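Nonstructural protein 2 (Human rotavirus C, PDB 2GU0) probably binds single-stranded RNA, hydrolyses nucleoside triphosphates, unwinds RNA helices and helps build viral factories, working as an octamer in genome replication and packaging. Local coordinates at residues A2-C6 with F57-F61; A26-M30 with Y43-I47. One frame throughout, in Å; residues are numbered along the deposited sequence.

Both contacts belong to the N-terminal part of the chain, with centres about 13 Å apart, and both are largely buried. Contact 1 brings the N-terminus onto the loop after strand 51-52 and lies nearer the centre of the chain; contact 2, between helix 24-32 and strand 44-45, falls further out, where a second subunit reaches it. Their chemistry differs accordingly: 2-6 and 57-61 combine a salt bridge with aromatic and sulfur packing, whereas 26-30 and 43-47 meet through aliphatic groups, one ring and a threonine hydroxyl. Phe61 packs on Val27 of helix 24-32, which so meets both contacts, and Ala5 packs on Tyr43.

Contact 1: A2-C6 with F57-F61; sequences AELAC and FRNRF
Glu3 and Arg60 form the charged part of this contact. Glu3 OE2 lies 2.9 Å from Arg60 NE in a salt bridge, and Arg60 NH2 donates to Glu3 OE1 at 3.0 Å with an N-H...O angle of 146°. The two groups do not meet as flat partners: the carboxylate and guanidinium planes stand 74° apart, and NH2 approaches OE1 from above the carboxylate plane. Ala2 covers one face of the guanidinium, its CA off-centre toward the rim.

The same carboxylate lies on Phe57, its plane nearly parallel to that of the ring. Glu3 CG sits over the face, 4.0 Å from the centroid of the Phe57 ring, as a CH-pi contact; the bend at chi2 (75°) turns the carboxylate from there along the ring toward Arg60. The neighbouring guanidinium probably favours the charged form of this buried carboxylate; the Phe57 face adds packing, not charge compensation.

Both segments contain short 3-10 turns, 4-6 and 57-60, and their packing ties the N-terminus to the loop leading to helix 74-90. Backbone hydrogen bonds pair Ala2 with Val106, Leu4 with Thr104 and Ala5 with Val102, running the N-terminal segment beside the chain that enters the predicted ATP-binding residues, and the side chain of Ala2 is about 4 Å from that of Val108.

Cys6 carries much of the apolar packing. Its SG makes oblique sulfur-aromatic contacts with two rings, 5.3 Å from the Phe57 centroid and 4.9 Å from that of Phe61, while Cys6 CB meets Phe61 CZ at 3.7 Å. Ala5 CB comes up to the edge of the Phe57 ring, 4.0 Å from CE1. Beyond the segments, Phe61 also meets the ring of Tyr71 nearly at a right angle.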
loop_
_atom_site.group_PDB
_atom_site.type_symbol
_atom_site.label_atom_id
_atom_site.label_comp_id
_atom_site.label_asym_id
_atom_site.label_seq_id
_atom_site.Cartn_x
_atom_site.Cartn_y
_atom_site.Cartn_z
ATOM N N ALA A 2 -38.421 1.989 8.654
ATOM C CA ALA A 2 -38.259 1.753 10.116
ATOM C C ALA A 2 -38.926 2.872 10.929
ATOM O O ALA A 2 -39.146 3.968 10.421
ATOM C CB ALA A 2 -36.782 1.660 10.454
ATOM N N GLU A 3 -39.269 2.579 12.183
ATOM C CA GLU A 3 -39.901 3.559 13.055
ATOM C C GLU A 3 -38.823 4.464 13.656
ATOM O O GLU A 3 -37.703 4.021 13.887
ATOM C CB GLU A 3 -40.678 2.854 14.169
ATOM C CG GLU A 3 -41.903 2.049 13.701
ATOM C CD GLU A 3 -41.552 0.722 13.019
ATOM O OE1 GLU A 3 -42.499 -0.028 12.668
ATOM O OE2 GLU A 3 -40.340 0.428 12.842
ATOM N N LEU A 4 -39.153 5.727 13.913
ATOM C CA LEU A 4 -38.170 6.663 14.463
ATOM C C LEU A 4 -37.439 6.062 15.647
ATOM O O LEU A 4 -36.282 6.398 15.889
ATOM C CB LEU A 4 -38.842 7.978 14.879
ATOM C CG LEU A 4 -37.965 9.112 15.429
ATOM C CD1 LEU A 4 -36.833 9.420 14.460
ATOM C CD2 LEU A 4 -38.811 10.351 15.651
ATOM N N ALA A 5 -38.118 5.169 16.365
ATOM C CA ALA A 5 -37.559 4.500 17.541
ATOM C C ALA A 5 -36.436 3.507 17.226
ATOM O O ALA A 5 -35.884 2.885 18.131
ATOM C CB ALA A 5 -38.661 3.780 18.310
ATOM N N CYS A 6 -36.114 3.328 15.954
ATOM C CA CYS A 6 -35.034 2.427 15.603
ATOM C C CYS A 6 -33.757 3.241 15.553
ATOM O O CYS A 6 -32.675 2.694 15.379
ATOM C CB CYS A 6 -35.258 1.803 14.237
ATOM S SG CYS A 6 -36.678 0.739 14.113
ATOM N N PHE A 57 -39.518 -4.108 17.285
ATOM C CA PHE A 57 -39.112 -3.677 15.953
ATOM C C PHE A 57 -37.912 -4.412 15.355
ATOM O O PHE A 57 -37.470 -4.056 14.265
ATOM C CB PHE A 57 -38.822 -2.173 15.961
ATOM C CG PHE A 57 -39.995 -1.327 16.348
ATOM C CD1 PHE A 57 -39.816 -0.187 17.121
ATOM C CD2 PHE A 57 -41.286 -1.667 15.949
ATOM C CE1 PHE A 57 -40.901 0.602 17.496
ATOM C CE2 PHE A 57 -42.384 -0.881 16.315
ATOM C CZ PHE A 57 -42.191 0.254 17.090
ATOM N N ARG A 58 -37.396 -5.430 16.043
ATOM C CA ARG A 58 -36.246 -6.181 15.528
ATOM C C ARG A 58 -36.402 -6.589 14.061
ATOM O O ARG A 58 -35.410 -6.785 13.364
ATOM C CB ARG A 58 -35.977 -7.423 16.384
ATOM C CG ARG A 58 -37.012 -8.514 16.279
ATOM C CD ARG A 58 -36.434 -9.817 16.787
ATOM N NE ARG A 58 -36.237 -9.799 18.231
ATOM C CZ ARG A 58 -35.140 -10.241 18.844
ATOM N NH1 ARG A 58 -34.131 -10.733 18.125
ATOM N NH2 ARG A 58 -35.056 -10.204 20.176
ATOM N N ASN A 59 -37.643 -6.724 13.599
ATOM C CA ASN A 59 -37.906 -7.069 12.204
ATOM C C ASN A 59 -37.119 -6.135 11.292
ATOM O O ASN A 59 -36.458 -6.566 10.352
ATOM C CB ASN A 59 -39.393 -6.906 11.876
ATOM C CG ASN A 59 -40.200 -8.155 12.173
ATOM O OD1 ASN A 59 -41.423 -8.187 11.955
ATOM N ND2 ASN A 59 -39.526 -9.200 12.663
ATOM N N ARG A 60 -37.215 -4.846 11.600
ATOM C CA ARG A 60 -36.565 -3.771 10.868
ATOM C C ARG A 60 -35.040 -3.853 10.629
ATOM O O ARG A 60 -34.525 -3.209 9.710
ATOM C CB ARG A 60 -36.878 -2.457 11.586
ATOM C CG ARG A 60 -38.353 -2.178 11.784
ATOM C CD ARG A 60 -38.999 -1.896 10.459
ATOM N NE ARG A 60 -40.376 -1.437 10.586
ATOM C CZ ARG A 60 -41.106 -1.002 9.563
ATOM N NH1 ARG A 60 -40.590 -0.972 8.340
ATOM N NH2 ARG A 60 -42.346 -0.582 9.761
ATOM N N PHE A 61 -34.313 -4.618 11.438
ATOM C CA PHE A 61 -32.861 -4.689 11.263
ATOM C C PHE A 61 -32.374 -5.882 10.461
ATOM O O PHE A 61 -33.029 -6.918 10.405
ATOM C CB PHE A 61 -32.143 -4.671 12.618
ATOM C CG PHE A 61 -32.490 -3.492 13.464
ATOM C CD1 PHE A 61 -33.596 -3.524 14.306
ATOM C CD2 PHE A 61 -31.745 -2.326 13.385
ATOM C CE1 PHE A 61 -33.953 -2.395 15.055
ATOM C CE2 PHE A 61 -32.097 -1.202 14.127
ATOM C CZ PHE A 61 -33.202 -1.236 14.963
#

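Contact 2: A26-M30 with Y43-I47; sequences AVQTM and YYDTI
Met30 meets Tyr44 with the root of its side chain rather than its thioether: CB is the atom that lies against the ring, nearest Tyr44 CD2 and set obliquely to its plane, while the sulfur end leads away from the strand. Chi1 at 90° and a further bend at chi2 turn the methionine chain off, and Ala52 and Arg58 are among its neighbours. Tyr44 swings its ring to the far side from the backbone N (chi1 -180°), more across the helix than along it, and Thr29 CG2 comes to the ring edge, 4.4 Å from CE2.

Thr29 and Thr46 make the second meeting. Thr46 OG1 lies 3.5 Å from Thr29 CG2 and equally far from Thr29 CB, and the two methyls, CG2 of Thr29 and CG2 of Thr46, are 3.9 Å apart. The Thr29 hydroxyl is engaged within its own helix, hydrogen-bonded to Lys25 O, which leaves the methyl for the neighbouring segment.

In the fold this is helix 24-32 packing against one strand of a small antiparallel hairpin, 44-45 with 51-52. Ala52 of the partner strand touches Ala26 and Met30, so both strands line the helix, and touches Thr46 as well. The chain turns just past strand 44-45 through an Asx turn, in which Ile47 N donates to Asp45 OD1 at 3.1 Å, with an N-H...O angle of 163°.

The contact is also part of a subunit interface in the octamer. Tyr44 OH donates to OE1 of Gln160 of the second subunit, whose NE2 makes a weak hydrogen bond to Thr46 O; Gln160 also packs on Thr29, and Asn189 of that subunit on Ile47.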
loop_
_atom_site.group_PDB
_atom_site.type_symbol
_atom_site.label_atom_id
_atom_site.label_comp_id
_atom_site.label_asym_id
_atom_site.label_seq_id
_atom_site.Cartn_x
_atom_site.Cartn_y
_atom_site.Cartn_z
ATOM N N ALA A 26 -25.714 -1.467 21.124
ATOM C CA ALA A 26 -26.987 -1.513 21.812
ATOM C C ALA A 26 -27.880 -2.456 21.008
ATOM O O ALA A 26 -28.306 -3.497 21.503
ATOM C CB ALA A 26 -27.585 -0.142 21.873
ATOM N N VAL A 27 -28.129 -2.102 19.752
ATOM C CA VAL A 27 -28.953 -2.920 18.871
ATOM C C VAL A 27 -28.524 -4.386 18.875
ATOM O O VAL A 27 -29.347 -5.271 19.029
ATOM C CB VAL A 27 -28.904 -2.384 17.423
ATOM C CG1 VAL A 27 -29.726 -3.272 16.493
ATOM C CG2 VAL A 27 -29.429 -0.965 17.392
ATOM N N GLN A 28 -27.237 -4.648 18.709
ATOM C CA GLN A 28 -26.743 -6.023 18.698
ATOM C C GLN A 28 -27.156 -6.757 19.966
ATOM O O GLN A 28 -27.562 -7.921 19.923
ATOM C CB GLN A 28 -25.216 -6.025 18.548
ATOM C CG GLN A 28 -24.514 -7.279 19.027
ATOM C CD GLN A 28 -23.033 -7.280 18.672
ATOM O OE1 GLN A 28 -22.394 -6.226 18.639
ATOM N NE2 GLN A 28 -22.478 -8.464 18.420
ATOM N N THR A 29 -27.058 -6.056 21.089
ATOM C CA THR A 29 -27.409 -6.597 22.393
ATOM C C THR A 29 -28.903 -6.903 22.570
ATOM O O THR A 29 -29.271 -7.975 23.045
ATOM C CB THR A 29 -26.966 -5.626 23.489
ATOM O OG1 THR A 29 -25.550 -5.479 23.424
ATOM C CG2 THR A 29 -27.344 -6.138 24.858
ATOM N N MET A 30 -29.773 -5.980 22.189
ATOM C CA MET A 30 -31.180 -6.250 22.378
ATOM C C MET A 30 -31.672 -7.291 21.401
ATOM O O MET A 30 -32.722 -7.890 21.620
ATOM C CB MET A 30 -32.015 -4.976 22.260
ATOM C CG MET A 30 -32.505 -4.670 20.890
ATOM S SD MET A 30 -33.986 -5.571 20.425
ATOM C CE MET A 30 -34.448 -4.600 19.007
ATOM N N TYR A 43 -38.554 0.574 25.193
ATOM C CA TYR A 43 -37.167 0.736 24.798
ATOM C C TYR A 43 -36.413 -0.215 25.709
ATOM O O TYR A 43 -36.753 -0.336 26.889
ATOM C CB TYR A 43 -36.683 2.165 25.027
ATOM C CG TYR A 43 -36.967 3.087 23.869
ATOM C CD1 TYR A 43 -38.248 3.559 23.628
ATOM C CD2 TYR A 43 -35.954 3.477 23.003
ATOM C CE1 TYR A 43 -38.512 4.404 22.557
ATOM C CE2 TYR A 43 -36.210 4.317 21.924
ATOM C CZ TYR A 43 -37.490 4.778 21.715
ATOM O OH TYR A 43 -37.744 5.640 20.676
ATOM N N TYR A 44 -35.396 -0.881 25.173
ATOM C CA TYR A 44 -34.621 -1.845 25.941
ATOM C C TYR A 44 -33.303 -1.327 26.512
ATOM O O TYR A 44 -32.458 -0.806 25.781
ATOM C CB TYR A 44 -34.322 -3.058 25.077
ATOM C CG TYR A 44 -33.532 -4.105 25.795
ATOM C CD1 TYR A 44 -34.106 -4.825 26.833
ATOM C CD2 TYR A 44 -32.211 -4.380 25.445
ATOM C CE1 TYR A 44 -33.399 -5.799 27.512
ATOM C CE2 TYR A 44 -31.482 -5.361 26.121
ATOM C CZ TYR A 44 -32.095 -6.066 27.156
ATOM O OH TYR A 44 -31.437 -7.050 27.837
ATOM N N ASP A 45 -33.110 -1.495 27.817
ATOM C CA ASP A 45 -31.871 -1.043 28.413
ATOM C C ASP A 45 -30.801 -2.132 28.360
ATOM O O ASP A 45 -30.908 -3.184 28.979
ATOM C CB ASP A 45 -32.085 -0.565 29.845
ATOM C CG ASP A 45 -30.822 -0.012 30.450
ATOM O OD1 ASP A 45 -29.937 0.397 29.669
ATOM O OD2 ASP A 45 -30.702 0.026 31.693
ATOM N N THR A 46 -29.766 -1.832 27.594
ATOM C CA THR A 46 -28.618 -2.688 27.347
ATOM C C THR A 46 -27.599 -2.681 28.490
ATOM O O THR A 46 -26.686 -3.518 28.544
ATOM C CB THR A 46 -27.966 -2.223 26.032
ATOM O OG1 THR A 46 -28.585 -2.905 24.940
ATOM C CG2 THR A 46 -26.508 -2.471 26.018
ATOM N N ILE A 47 -27.773 -1.741 29.412
ATOM C CA ILE A 47 -26.868 -1.594 30.540
ATOM C C ILE A 47 -25.486 -1.158 30.054
ATOM O O ILE A 47 -25.064 -0.028 30.296
ATOM C CB ILE A 47 -26.747 -2.897 31.351
ATOM C CG1 ILE A 47 -28.143 -3.428 31.676
ATOM C CG2 ILE A 47 -26.009 -2.634 32.646
ATOM C CD1 ILE A 47 -28.150 -4.679 32.512
#